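Local coordinates for polyporopepsin (Irpex lacteus, PDB 1WKR), which cleaves peptide bonds with broad specificity as a pepsin-like aspartic endopeptidase of the A1 family and clots milk, at residues 13-18 / 26-31; 36-41 / 87-92; 42-47 / 100-105; 49-54 / 73-78. All coordinates share one frame; numbering follows the deposited sequence.

How the interactions relate
From the N terminus, the chain first folds back on itself in interaction 1, the hairpin of strands 14-20 and 25-32 whose second strand ends at the catalytic Asp32. Interaction 2 then pairs strand 39-40 with strand 82-96, and interaction 3 joins the loop that follows, 42-47, to residues 100-105; their segments alternate along the chain, so these two contacts cross. Interaction 4, between 49-54 and 73-78, is nested inside the loops closed by both. Backbone bonds link them further: Leu30 to Leu105, Trp39 to Ile104 and Tyr73 to Ile89. Tyr46 carries interaction 3 across to interaction 4 by bonding Asp75 and Ser52.

Interaction 1: 13-18 / 26-31; sequences DYVVNV and TYSLLV
Val18 and Leu29 form the dense part of this antiparallel hairpin. Val18 sets CG1 anti to its backbone N (chi1 -178°), which leaves CG2 beside that nitrogen and 3.8 Å from Leu29 CD1, the two side chains crossing at about a right angle. Val16 CG1 meets Val31 CG2 at 3.7 Å. Between the strands the ladder is regular: Val16 N donates to Leu29 O and Leu29 N to Val16 O, both at 2.9 Å, and the Val18–Tyr27 pair is bonded in both directions. With an alanine in place of Leu29, Val18 CG2 would probably lose its contact with the leucine branch, and a gap would open beside Leu105. On the other face Ser28 OG lies 3.3 Å from Val15 CB, and Leu30 CD1 packs against Asp13 CB at 3.5 Å, while Asp13 OD1 turns to Gln10; Leu30 also packs on the bound peptide. The loose, solvent side is confined to Asn17 and Thr26, both exposed, where Asn17 ND2 rests 3.8 Å from the methyl CG2 of Thr26. Strand 3-9 covers Val16, strand 67-79 covers Val18, and strand 103-106 runs parallel to strand 25-32, with Leu105 touching both Val16 and Leu29.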
loop_
_atom_site.group_PDB
_atom_site.type_symbol
_atom_site.label_atom_id
_atom_site.label_comp_id
_atom_site.label_asym_id
_atom_site.label_seq_id
_atom_site.Cartn_x
_atom_site.Cartn_y
_atom_site.Cartn_z
ATOM N N ASP A 13 -5.454 -6.636 -1.129
ATOM C CA ASP A 13 -4.811 -5.566 -1.923
ATOM C C ASP A 13 -5.893 -4.761 -2.576
ATOM O O ASP A 13 -7.074 -5.164 -2.543
ATOM C CB ASP A 13 -3.815 -6.173 -2.956
ATOM C CG ASP A 13 -4.486 -7.178 -3.863
ATOM O OD1 ASP A 13 -5.410 -6.857 -4.558
ATOM O OD2 ASP A 13 -3.938 -8.355 -3.892
ATOM N N TYR A 14 -5.517 -3.625 -3.158
ATOM C CA TYR A 14 -6.378 -2.867 -4.071
ATOM C C TYR A 14 -5.780 -2.934 -5.471
ATOM O O TYR A 14 -4.548 -2.949 -5.630
ATOM C CB TYR A 14 -6.413 -1.356 -3.679
ATOM C CG TYR A 14 -7.581 -1.010 -2.776
ATOM C CD1 TYR A 14 -7.498 -1.209 -1.381
ATOM C CD2 TYR A 14 -8.729 -0.438 -3.297
ATOM C CE1 TYR A 14 -8.595 -0.864 -0.550
ATOM C CE2 TYR A 14 -9.777 -0.062 -2.486
ATOM C CZ TYR A 14 -9.692 -0.254 -1.112
ATOM O OH TYR A 14 -10.732 0.123 -0.299
ATOM N N VAL A 15 -6.676 -2.926 -6.475
ATOM C CA VAL A 15 -6.258 -2.861 -7.864
ATOM C C VAL A 15 -6.910 -1.708 -8.546
ATOM O O VAL A 15 -7.930 -1.149 -8.146
ATOM C CB VAL A 15 -6.637 -4.141 -8.630
ATOM C CG1 VAL A 15 -5.754 -5.287 -8.132
ATOM C CG2 VAL A 15 -8.128 -4.485 -8.515
ATOM N N VAL A 16 -6.281 -1.283 -9.659
ATOM C CA VAL A 16 -6.850 -0.316 -10.586
ATOM C C VAL A 16 -6.716 -0.917 -11.976
ATOM O O VAL A 16 -5.795 -1.635 -12.306
ATOM C CB VAL A 16 -6.177 1.078 -10.548
ATOM C CG1 VAL A 16 -6.450 1.797 -9.258
ATOM C CG2 VAL A 16 -4.665 0.949 -10.752
ATOM N N ASN A 17 -7.691 -0.576 -12.840
ATOM C CA ASN A 17 -7.577 -0.835 -14.281
ATOM C C ASN A 17 -6.632 0.106 -14.902
ATOM O O ASN A 17 -6.655 1.338 -14.722
ATOM C CB ASN A 17 -8.997 -0.661 -14.956
ATOM C CG ASN A 17 -9.847 -1.808 -14.574
ATOM O OD1 ASN A 17 -11.153 -1.506 -14.538
ATOM N ND2 ASN A 17 -9.435 -2.907 -14.339
ATOM N N VAL A 18 -5.718 -0.458 -15.707
ATOM C CA VAL A 18 -4.655 0.299 -16.371
ATOM C C VAL A 18 -4.644 -0.115 -17.833
ATOM O O VAL A 18 -4.521 -1.357 -18.140
ATOM C CB VAL A 18 -3.262 0.028 -15.756
ATOM C CG1 VAL A 18 -2.185 0.839 -16.403
ATOM C CG2 VAL A 18 -3.324 0.283 -14.236
ATOM N N THR A 26 -6.668 -3.674 -21.251
ATOM C CA THR A 26 -6.756 -3.409 -19.833
ATOM C C THR A 26 -6.169 -4.490 -18.985
ATOM O O THR A 26 -6.413 -5.699 -19.186
ATOM C CB THR A 26 -8.229 -3.297 -19.475
ATOM O OG1 THR A 26 -8.777 -2.140 -20.148
ATOM C CG2 THR A 26 -8.403 -2.975 -17.950
ATOM N N TYR A 27 -5.364 -4.092 -17.979
ATOM C CA TYR A 27 -4.766 -4.982 -17.026
ATOM C C TYR A 27 -5.197 -4.492 -15.634
ATOM O O TYR A 27 -5.329 -3.283 -15.383
ATOM C CB TYR A 27 -3.238 -4.936 -17.104
ATOM C CG TYR A 27 -2.731 -5.343 -18.488
ATOM C CD1 TYR A 27 -2.711 -4.414 -19.521
ATOM C CD2 TYR A 27 -2.311 -6.631 -18.739
ATOM C CE1 TYR A 27 -2.268 -4.747 -20.790
ATOM C CE2 TYR A 27 -1.837 -7.008 -20.065
ATOM C CZ TYR A 27 -1.849 -6.022 -20.977
ATOM O OH TYR A 27 -1.359 -6.358 -22.289
ATOM N N SER A 28 -5.346 -5.427 -14.677
ATOM C CA SER A 28 -5.740 -5.043 -13.298
ATOM C C SER A 28 -4.460 -5.072 -12.464
ATOM O O SER A 28 -3.931 -6.142 -12.179
ATOM C CB SER A 28 -6.784 -6.013 -12.839
ATOM O OG SER A 28 -7.201 -5.621 -11.534
ATOM N N LEU A 29 -3.940 -3.893 -12.108
ATOM C CA LEU A 29 -2.665 -3.781 -11.451
ATOM C C LEU A 29 -2.836 -3.424 -10.009
ATOM O O LEU A 29 -3.648 -2.566 -9.615
ATOM C CB LEU A 29 -1.787 -2.728 -12.125
ATOM C CG LEU A 29 -1.482 -2.990 -13.643
ATOM C CD1 LEU A 29 -0.377 -2.073 -14.075
ATOM C CD2 LEU A 29 -0.987 -4.454 -13.881
ATOM N N LEU A 30 -2.009 -4.069 -9.156
ATOM C CA LEU A 30 -2.053 -3.890 -7.706
ATOM C C LEU A 30 -1.442 -2.540 -7.336
ATOM O O LEU A 30 -0.318 -2.223 -7.728
ATOM C CB LEU A 30 -1.279 -5.054 -7.098
ATOM C CG LEU A 30 -1.358 -5.243 -5.559
ATOM C CD1 LEU A 30 -1.121 -6.711 -5.196
ATOM C CD2 LEU A 30 -0.317 -4.365 -4.834
ATOM N N VAL A 31 -2.174 -1.755 -6.573
ATOM C CA VAL A 31 -1.715 -0.412 -6.170
ATOM C C VAL A 31 -0.659 -0.538 -5.080
ATOM O O VAL A 31 -0.965 -0.940 -3.941
ATOM C CB VAL A 31 -2.859 0.450 -5.664
ATOM C CG1 VAL A 31 -2.364 1.798 -5.136
ATOM C CG2 VAL A 31 -3.916 0.630 -6.763
HETATM O O HOH W 1 -2.841 -2.723 -2.689
#

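Interaction 2: 36-41 / 87-92; sequences SNTWLG and QSIGVA
Trp39 and Ala92 meet on one face of a short parallel pairing, where the methyl CB of Ala92 lies obliquely against the six-membered ring, 3.7 Å from Trp39 CZ3. The indole gets there because CG sits between the backbone N and the carbonyl carbon (chi1 66°), and Phe68 and Phe98 add a stacked and an edge-to-face ring. On the opposite face Leu40 and Val91 run alongside each other, Leu40 CD1 4.1 Å from Val91 CG2; Ile89 CD1 also approaches Leu40 CD2. Gly90 lies beside Trp39, where a CB would come tightly against Trp39 CB. Between these faces the backbones join: Gly90 N donates to Thr38 O at 2.9 Å, Leu40 N to Gly90 O at 3.0 Å, and Ala92 N to Leu40 O at 2.9 Å. At the polar margins one water links Thr38 N to Ser88 O and another lies between Gly41 O and Ala92 O. Thr38 OG1 turns to Gly106 N, and Ser88 OG to Glu72. In this pepsin-like lobe, then, three backbone hydrogen bonds set the strand register and aromatic and aliphatic packing covers the two faces, while Thr38 and Ser88 turn their hydroxyls to outside partners and water bridges the ends.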
loop_
_atom_site.group_PDB
_atom_site.type_symbol
_atom_site.label_atom_id
_atom_site.label_comp_id
_atom_site.label_asym_id
_atom_site.label_seq_id
_atom_site.Cartn_x
_atom_site.Cartn_y
_atom_site.Cartn_z
ATOM N N SER A 36 8.163 0.386 -6.831
ATOM C CA SER A 36 8.186 1.486 -7.784
ATOM C C SER A 36 8.312 1.057 -9.202
ATOM O O SER A 36 8.463 1.909 -10.099
ATOM C CB SER A 36 9.321 2.454 -7.406
ATOM O OG SER A 36 9.118 2.806 -6.022
ATOM N N ASN A 37 8.200 -0.248 -9.468
ATOM C CA ASN A 37 8.228 -0.771 -10.839
ATOM C C ASN A 37 6.820 -1.104 -11.226
ATOM O O ASN A 37 6.102 -1.846 -10.525
ATOM C CB ASN A 37 9.060 -2.072 -10.885
ATOM C CG ASN A 37 10.524 -1.830 -10.713
ATOM O OD1 ASN A 37 11.001 -1.430 -9.633
ATOM N ND2 ASN A 37 11.338 -1.985 -11.792
ATOM N N THR A 38 6.352 -0.520 -12.341
ATOM C CA THR A 38 5.047 -0.875 -12.927
ATOM C C THR A 38 5.246 -2.025 -13.879
ATOM O O THR A 38 6.118 -1.901 -14.766
ATOM C CB THR A 38 4.401 0.339 -13.582
ATOM O OG1 THR A 38 4.008 1.249 -12.543
ATOM C CG2 THR A 38 3.148 -0.039 -14.368
ATOM N N TRP A 39 4.546 -3.128 -13.686
ATOM C CA TRP A 39 4.750 -4.309 -14.546
ATOM C C TRP A 39 3.494 -5.068 -14.666
ATOM O O TRP A 39 2.555 -4.990 -13.855
ATOM C CB TRP A 39 5.884 -5.173 -13.953
ATOM C CG TRP A 39 5.589 -5.807 -12.610
ATOM C CD1 TRP A 39 5.863 -5.309 -11.382
ATOM C CD2 TRP A 39 5.003 -7.118 -12.412
ATOM N NE1 TRP A 39 5.475 -6.206 -10.398
ATOM C CE2 TRP A 39 4.983 -7.348 -11.007
ATOM C CE3 TRP A 39 4.549 -8.113 -13.266
ATOM C CZ2 TRP A 39 4.482 -8.502 -10.442
ATOM C CZ3 TRP A 39 4.047 -9.282 -12.714
ATOM C CH2 TRP A 39 4.041 -9.501 -11.302
ATOM N N LEU A 40 3.470 -5.903 -15.711
ATOM C CA LEU A 40 2.323 -6.756 -16.017
ATOM C C LEU A 40 2.850 -8.122 -16.522
ATOM O O LEU A 40 4.056 -8.303 -16.714
ATOM C CB LEU A 40 1.373 -6.078 -17.045
ATOM C CG LEU A 40 2.000 -5.690 -18.374
ATOM C CD1 LEU A 40 2.078 -6.877 -19.389
ATOM C CD2 LEU A 40 1.154 -4.572 -18.988
ATOM N N GLY A 41 1.932 -9.060 -16.697
ATOM C CA GLY A 41 2.313 -10.396 -17.236
ATOM C C GLY A 41 2.035 -11.461 -16.248
ATOM O O GLY A 41 2.333 -12.665 -16.564
ATOM N N GLN A 87 5.908 5.342 -20.985
ATOM C CA GLN A 87 6.150 4.794 -19.633
ATOM C C GLN A 87 6.997 3.526 -19.706
ATOM O O GLN A 87 6.679 2.641 -20.504
ATOM C CB GLN A 87 4.800 4.476 -18.982
ATOM C CG GLN A 87 4.969 3.818 -17.582
ATOM C CD GLN A 87 5.630 4.713 -16.576
ATOM O OE1 GLN A 87 5.196 5.885 -16.429
ATOM N NE2 GLN A 87 6.628 4.235 -15.847
ATOM N N SER A 88 8.053 3.452 -18.924
ATOM C CA SER A 88 8.850 2.216 -18.846
ATOM C C SER A 88 8.081 1.255 -17.926
ATOM O O SER A 88 7.753 1.616 -16.768
ATOM C CB SER A 88 10.191 2.546 -18.352
ATOM O OG SER A 88 11.002 1.359 -18.349
ATOM N N ILE A 89 7.839 0.053 -18.411
ATOM C CA ILE A 89 7.132 -1.021 -17.687
ATOM C C ILE A 89 7.917 -2.296 -17.748
ATOM O O ILE A 89 8.626 -2.603 -18.754
ATOM C CB ILE A 89 5.705 -1.237 -18.247
ATOM C CG1 ILE A 89 5.718 -1.686 -19.737
ATOM C CG2 ILE A 89 4.886 0.046 -18.081
ATOM C CD1 ILE A 89 4.410 -2.169 -20.190
ATOM N N GLY A 90 7.755 -3.148 -16.771
ATOM C CA GLY A 90 8.220 -4.532 -16.817
ATOM C C GLY A 90 7.154 -5.464 -17.340
ATOM O O GLY A 90 5.958 -5.255 -17.197
ATOM N N VAL A 91 7.647 -6.533 -17.991
ATOM C CA VAL A 91 6.785 -7.599 -18.507
ATOM C C VAL A 91 7.359 -8.924 -17.977
ATOM O O VAL A 91 8.464 -9.299 -18.353
ATOM C CB VAL A 91 6.697 -7.563 -20.043
ATOM C CG1 VAL A 91 5.882 -8.758 -20.531
ATOM C CG2 VAL A 91 6.010 -6.263 -20.458
ATOM N N ALA A 92 6.602 -9.539 -17.110
ATOM C CA ALA A 92 7.165 -10.706 -16.361
ATOM C C ALA A 92 7.174 -11.964 -17.224
ATOM O O ALA A 92 6.136 -12.293 -17.876
ATOM C CB ALA A 92 6.269 -10.967 -15.119
HETATM O O HOH W 2 8.242 0.709 -14.124
HETATM O O HOH W 3 3.670 -13.099 -19.187
#

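Interaction 3: 42-47 / 100-105; sequences ADKSYV and GVDGIL
Asp102 turns its carboxylate to the loop 42-47 through a chi1 of -74°, which places CG beside its own backbone N and brings OD1 to Lys44. In this pepsin-like fold the contact joins the loop after strand 39-40 to the approach of strand 103-106. Lys44 N donates to Asp102 OD1 at 2.9 Å, meeting the oxygen nearly along its C-O axis, and the CB and CG of Lys44 lie alongside the same oxygen. The lysine chain then runs on, bent at its last torsion, to give NZ to Thr26 O. Asp102 OD2 takes the backbone N-H of Ser28, so the carboxylate ties the loop to the hairpin strand 25-32. A water also donates to OD1 and accepts from Asp43 N. Asp43 comes in obliquely, its carboxylate only 16° from the plane of the other; OD2 of Asp43 is 4.3 Å from Asp102 OD1, a like-charge approach that the N-H donors probably offset. A leucine at Asp102 would probably leave Lys44 N and Ser28 N without their acceptor and free the loop to shift. Beside the carboxylate, Ala42 N donates to Asp102 O at 3.0 Å from above the carbonyl plane, with Ala42 CB 3.5 Å from Val101 O.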
loop_
_atom_site.group_PDB
_atom_site.type_symbol
_atom_site.label_atom_id
_atom_site.label_comp_id
_atom_site.label_asym_id
_atom_site.label_seq_id
_atom_site.Cartn_x
_atom_site.Cartn_y
_atom_site.Cartn_z
ATOM N N ALA A 42 1.537 -11.203 -15.033
ATOM C CA ALA A 42 1.176 -12.276 -14.094
ATOM C C ALA A 42 -0.041 -12.997 -14.481
ATOM O O ALA A 42 -0.348 -14.116 -13.891
ATOM C CB ALA A 42 1.031 -11.705 -12.654
ATOM N N ASP A 43 -0.845 -12.508 -15.365
ATOM C CA ASP A 43 -2.117 -13.197 -15.825
ATOM C C ASP A 43 -2.203 -13.003 -17.317
ATOM O O ASP A 43 -1.589 -13.798 -18.093
ATOM C CB ASP A 43 -3.277 -12.738 -15.059
ATOM C CG ASP A 43 -4.572 -13.452 -15.455
ATOM O OD1 ASP A 43 -4.489 -14.368 -16.272
ATOM O OD2 ASP A 43 -5.678 -13.048 -14.988
ATOM N N LYS A 44 -2.880 -11.971 -17.781
ATOM C CA LYS A 44 -2.996 -11.710 -19.250
ATOM C C LYS A 44 -1.612 -11.563 -19.838
ATOM O O LYS A 44 -0.699 -10.894 -19.326
ATOM C CB LYS A 44 -3.703 -10.389 -19.448
ATOM C CG LYS A 44 -5.151 -10.424 -18.972
ATOM C CD LYS A 44 -5.767 -8.967 -19.074
ATOM C CE LYS A 44 -7.197 -8.832 -18.774
ATOM N NZ LYS A 44 -7.960 -8.049 -19.633
ATOM N N SER A 45 -1.407 -12.099 -21.071
ATOM C CA SER A 45 -0.191 -11.896 -21.822
ATOM C C SER A 45 -0.122 -10.385 -22.222
ATOM O O SER A 45 -1.123 -9.764 -22.493
ATOM C CB SER A 45 -0.236 -12.724 -23.099
ATOM O OG SER A 45 -0.336 -14.097 -22.773
ATOM N N TYR A 46 1.123 -9.952 -22.332
ATOM C CA TYR A 46 1.388 -8.585 -22.833
ATOM C C TYR A 46 0.978 -8.507 -24.310
ATOM O O TYR A 46 1.557 -9.191 -25.155
ATOM C CB TYR A 46 2.854 -8.270 -22.704
ATOM C CG TYR A 46 3.309 -6.903 -23.153
ATOM C CD1 TYR A 46 2.506 -5.775 -23.013
ATOM C CD2 TYR A 46 4.591 -6.743 -23.679
ATOM C CE1 TYR A 46 2.958 -4.522 -23.414
ATOM C CE2 TYR A 46 5.039 -5.500 -24.066
ATOM C CZ TYR A 46 4.241 -4.439 -23.921
ATOM O OH TYR A 46 4.779 -3.188 -24.296
ATOM N N VAL A 47 0.031 -7.646 -24.604
ATOM C CA VAL A 47 -0.433 -7.423 -26.013
ATOM C C VAL A 47 0.395 -6.311 -26.583
ATOM O O VAL A 47 0.308 -5.111 -26.128
ATOM C CB VAL A 47 -1.873 -7.101 -26.004
ATOM C CG1 VAL A 47 -2.324 -6.861 -27.476
ATOM C CG2 VAL A 47 -2.670 -8.307 -25.402
ATOM N N GLY A 100 -4.602 -13.168 -8.396
ATOM C CA GLY A 100 -5.663 -12.156 -8.371
ATOM C C GLY A 100 -5.346 -10.840 -9.107
ATOM O O GLY A 100 -6.210 -9.990 -9.125
ATOM N N VAL A 101 -4.085 -10.700 -9.635
ATOM C CA VAL A 101 -3.698 -9.456 -10.322
ATOM C C VAL A 101 -2.845 -9.782 -11.550
ATOM O O VAL A 101 -2.280 -10.834 -11.725
ATOM C CB VAL A 101 -2.949 -8.522 -9.362
ATOM C CG1 VAL A 101 -3.798 -8.199 -8.086
ATOM C CG2 VAL A 101 -1.578 -8.989 -8.992
ATOM N N ASP A 102 -2.769 -8.751 -12.437
ATOM C CA ASP A 102 -1.882 -8.790 -13.602
ATOM C C ASP A 102 -0.454 -8.380 -13.341
ATOM O O ASP A 102 0.418 -8.605 -14.128
ATOM C CB ASP A 102 -2.436 -7.939 -14.724
ATOM C CG ASP A 102 -3.635 -8.555 -15.431
ATOM O OD1 ASP A 102 -3.382 -9.591 -16.138
ATOM O OD2 ASP A 102 -4.753 -8.095 -15.328
ATOM N N GLY A 103 -0.225 -7.668 -12.200
ATOM C CA GLY A 103 1.058 -7.077 -11.930
ATOM C C GLY A 103 0.840 -5.937 -10.918
ATOM O O GLY A 103 -0.125 -5.951 -10.166
ATOM N N ILE A 104 1.790 -4.975 -10.941
ATOM C CA ILE A 104 1.830 -3.886 -9.945
ATOM C C ILE A 104 1.826 -2.538 -10.655
ATOM O O ILE A 104 2.531 -2.357 -11.672
ATOM C CB ILE A 104 3.061 -4.024 -9.002
ATOM C CG1 ILE A 104 2.836 -5.209 -8.080
ATOM C CG2 ILE A 104 3.325 -2.717 -8.244
ATOM C CD1 ILE A 104 3.988 -5.437 -7.055
ATOM N N LEU A 105 1.096 -1.605 -10.069
ATOM C CA LEU A 105 1.233 -0.170 -10.376
ATOM C C LEU A 105 2.208 0.413 -9.327
ATOM O O LEU A 105 1.847 0.493 -8.148
ATOM C CB LEU A 105 -0.096 0.546 -10.347
ATOM C CG LEU A 105 -0.018 2.028 -10.792
ATOM C CD1 LEU A 105 0.147 2.103 -12.290
ATOM C CD2 LEU A 105 -1.212 2.795 -10.346
HETATM O O HOH W 4 -1.972 -13.680 -11.525
HETATM O O HOH W 5 -0.748 -9.864 -16.832
#

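Interaction 4: 49-54 / 73-78; sequences TSTSSA and YTDTVT
Thr51 and Asp75 cross at about a right angle, and the threonine hydroxyl donates to the carboxylate: Thr51 OG1 comes end-on at Asp75 OD1, 2.7 Å away. A chi1 of 48° puts OG1 between the backbone N and carbonyl carbon of Thr51, which leaves CG2 to lean obliquely toward Thr76, 3.6 Å from its OG1. Asp75 OD1 also accepts the N-H of Thr76 on its anti side, so two donors fix the carboxylate's rotation. Its other oxygen, OD2, lies 3.5 Å from Ser52 CB, bonds Tyr46 OH and accepts a hydrogen bond from a water that in turn accepts from Thr49 OG1. Thr49 to Ser52 form a type I beta turn, closed by Ser52 N to Thr49 O at 3.0 Å, and the chain then enters a short, weakly bonded edge strand of the pepsin-like N-terminal lobe, antiparallel to strand 67-79. Ser53 and Thr74 form its hydrogen-bonded pair, each N to the other's O at 2.9 Å. Their side chains share a face, with Ser53 CB 3.4 Å from Thr74 OG1. Ser52 OG, itself hydrogen-bonded to Tyr46 OH, lies obliquely to the Tyr73 ring. One water donates to Thr51 O and bonds Thr74 OG1.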
loop_
_atom_site.group_PDB
_atom_site.type_symbol
_atom_site.label_atom_id
_atom_site.label_comp_id
_atom_site.label_asym_id
_atom_site.label_seq_id
_atom_site.Cartn_x
_atom_site.Cartn_y
_atom_site.Cartn_z
ATOM N N THR A 49 1.485 -3.585 -29.201
ATOM C CA THR A 49 0.935 -2.735 -30.226
ATOM C C THR A 49 2.009 -1.810 -30.681
ATOM O O THR A 49 3.163 -1.860 -30.297
ATOM C CB THR A 49 -0.257 -1.914 -29.679
ATOM O OG1 THR A 49 0.238 -0.997 -28.644
ATOM C CG2 THR A 49 -1.312 -2.802 -29.073
ATOM N N SER A 50 1.601 -0.825 -31.567
ATOM C CA SER A 50 2.619 -0.005 -32.148
ATOM C C SER A 50 3.335 0.957 -31.208
ATOM O O SER A 50 4.421 1.407 -31.440
ATOM C CB SER A 50 1.995 0.917 -33.249
ATOM O OG SER A 50 1.081 1.840 -32.681
ATOM N N THR A 51 2.731 1.154 -29.995
ATOM C CA THR A 51 3.359 2.032 -29.004
ATOM C C THR A 51 4.366 1.225 -28.086
ATOM O O THR A 51 5.033 1.857 -27.279
ATOM C CB THR A 51 2.317 2.664 -28.115
ATOM O OG1 THR A 51 1.394 1.731 -27.618
ATOM C CG2 THR A 51 1.477 3.753 -28.920
ATOM N N SER A 52 4.401 -0.067 -28.215
ATOM C CA SER A 52 5.392 -0.898 -27.452
ATOM C C SER A 52 6.772 -0.726 -28.073
ATOM O O SER A 52 6.880 -0.905 -29.333
ATOM C CB SER A 52 4.930 -2.351 -27.509
ATOM O OG SER A 52 5.886 -3.165 -26.806
ATOM N N SER A 53 7.783 -0.557 -27.302
ATOM C CA SER A 53 9.172 -0.527 -27.773
ATOM C C SER A 53 10.050 -1.239 -26.823
ATOM O O SER A 53 9.935 -1.163 -25.585
ATOM C CB SER A 53 9.661 0.959 -27.794
ATOM O OG SER A 53 8.918 1.661 -28.848
ATOM N N ALA A 54 10.979 -1.974 -27.397
ATOM C CA ALA A 54 11.978 -2.644 -26.595
ATOM C C ALA A 54 12.977 -1.785 -26.049
ATOM O O ALA A 54 13.076 -0.552 -26.295
ATOM C CB ALA A 54 12.785 -3.544 -27.601
ATOM N N TYR A 73 10.145 -2.762 -21.167
ATOM C CA TYR A 73 9.641 -2.126 -22.398
ATOM C C TYR A 73 9.280 -0.711 -22.100
ATOM O O TYR A 73 9.106 -0.335 -20.946
ATOM C CB TYR A 73 8.403 -2.863 -22.875
ATOM C CG TYR A 73 8.604 -4.253 -23.386
ATOM C CD1 TYR A 73 8.709 -5.318 -22.531
ATOM C CD2 TYR A 73 8.764 -4.499 -24.771
ATOM C CE1 TYR A 73 8.900 -6.630 -22.991
ATOM C CE2 TYR A 73 8.967 -5.828 -25.246
ATOM C CZ TYR A 73 9.019 -6.824 -24.324
ATOM O OH TYR A 73 9.251 -8.106 -24.837
ATOM N N THR A 74 9.042 0.118 -23.140
ATOM C CA THR A 74 8.266 1.328 -22.996
ATOM C C THR A 74 6.949 1.155 -23.703
ATOM O O THR A 74 6.856 0.424 -24.738
ATOM C CB THR A 74 8.990 2.576 -23.364
ATOM O OG1 THR A 74 9.329 2.497 -24.791
ATOM C CG2 THR A 74 10.261 2.803 -22.624
ATOM N N ASP A 75 5.909 1.807 -23.249
ATOM C CA ASP A 75 4.600 1.703 -23.857
ATOM C C ASP A 75 3.710 2.849 -23.375
ATOM O O ASP A 75 4.097 3.595 -22.421
ATOM C CB ASP A 75 3.949 0.331 -23.520
ATOM C CG ASP A 75 3.073 -0.174 -24.660
ATOM O OD1 ASP A 75 2.409 0.606 -25.326
ATOM O OD2 ASP A 75 2.937 -1.425 -24.784
ATOM N N THR A 76 2.576 3.032 -23.988
ATOM C CA THR A 76 1.607 4.062 -23.573
ATOM C C THR A 76 0.746 3.457 -22.502
ATOM O O THR A 76 0.109 2.407 -22.692
ATOM C CB THR A 76 0.775 4.495 -24.760
ATOM O OG1 THR A 76 1.665 5.193 -25.649
ATOM C CG2 THR A 76 -0.318 5.486 -24.366
ATOM N N VAL A 77 0.668 4.133 -21.358
ATOM C CA VAL A 77 -0.138 3.673 -20.191
ATOM C C VAL A 77 -1.239 4.642 -19.941
ATOM O O VAL A 77 -0.984 5.892 -19.887
ATOM C CB VAL A 77 0.830 3.583 -18.982
ATOM C CG1 VAL A 77 0.059 3.403 -17.681
ATOM C CG2 VAL A 77 1.802 2.410 -19.223
ATOM N N THR A 78 -2.446 4.159 -19.711
ATOM C CA THR A 78 -3.631 5.006 -19.446
ATOM C C THR A 78 -4.179 4.700 -18.084
ATOM O O THR A 78 -4.366 3.539 -17.704
ATOM C CB THR A 78 -4.736 4.683 -20.497
ATOM O OG1 THR A 78 -4.178 4.895 -21.856
ATOM C CG2 THR A 78 -5.854 5.605 -20.404
HETATM O O HOH W 6 1.299 -2.473 -26.550
HETATM O O HOH W 7 4.447 4.939 -25.930
HETATM O O HOH W 8 7.225 3.185 -26.412
HETATM O O HOH W 9 12.046 2.153 -25.563
#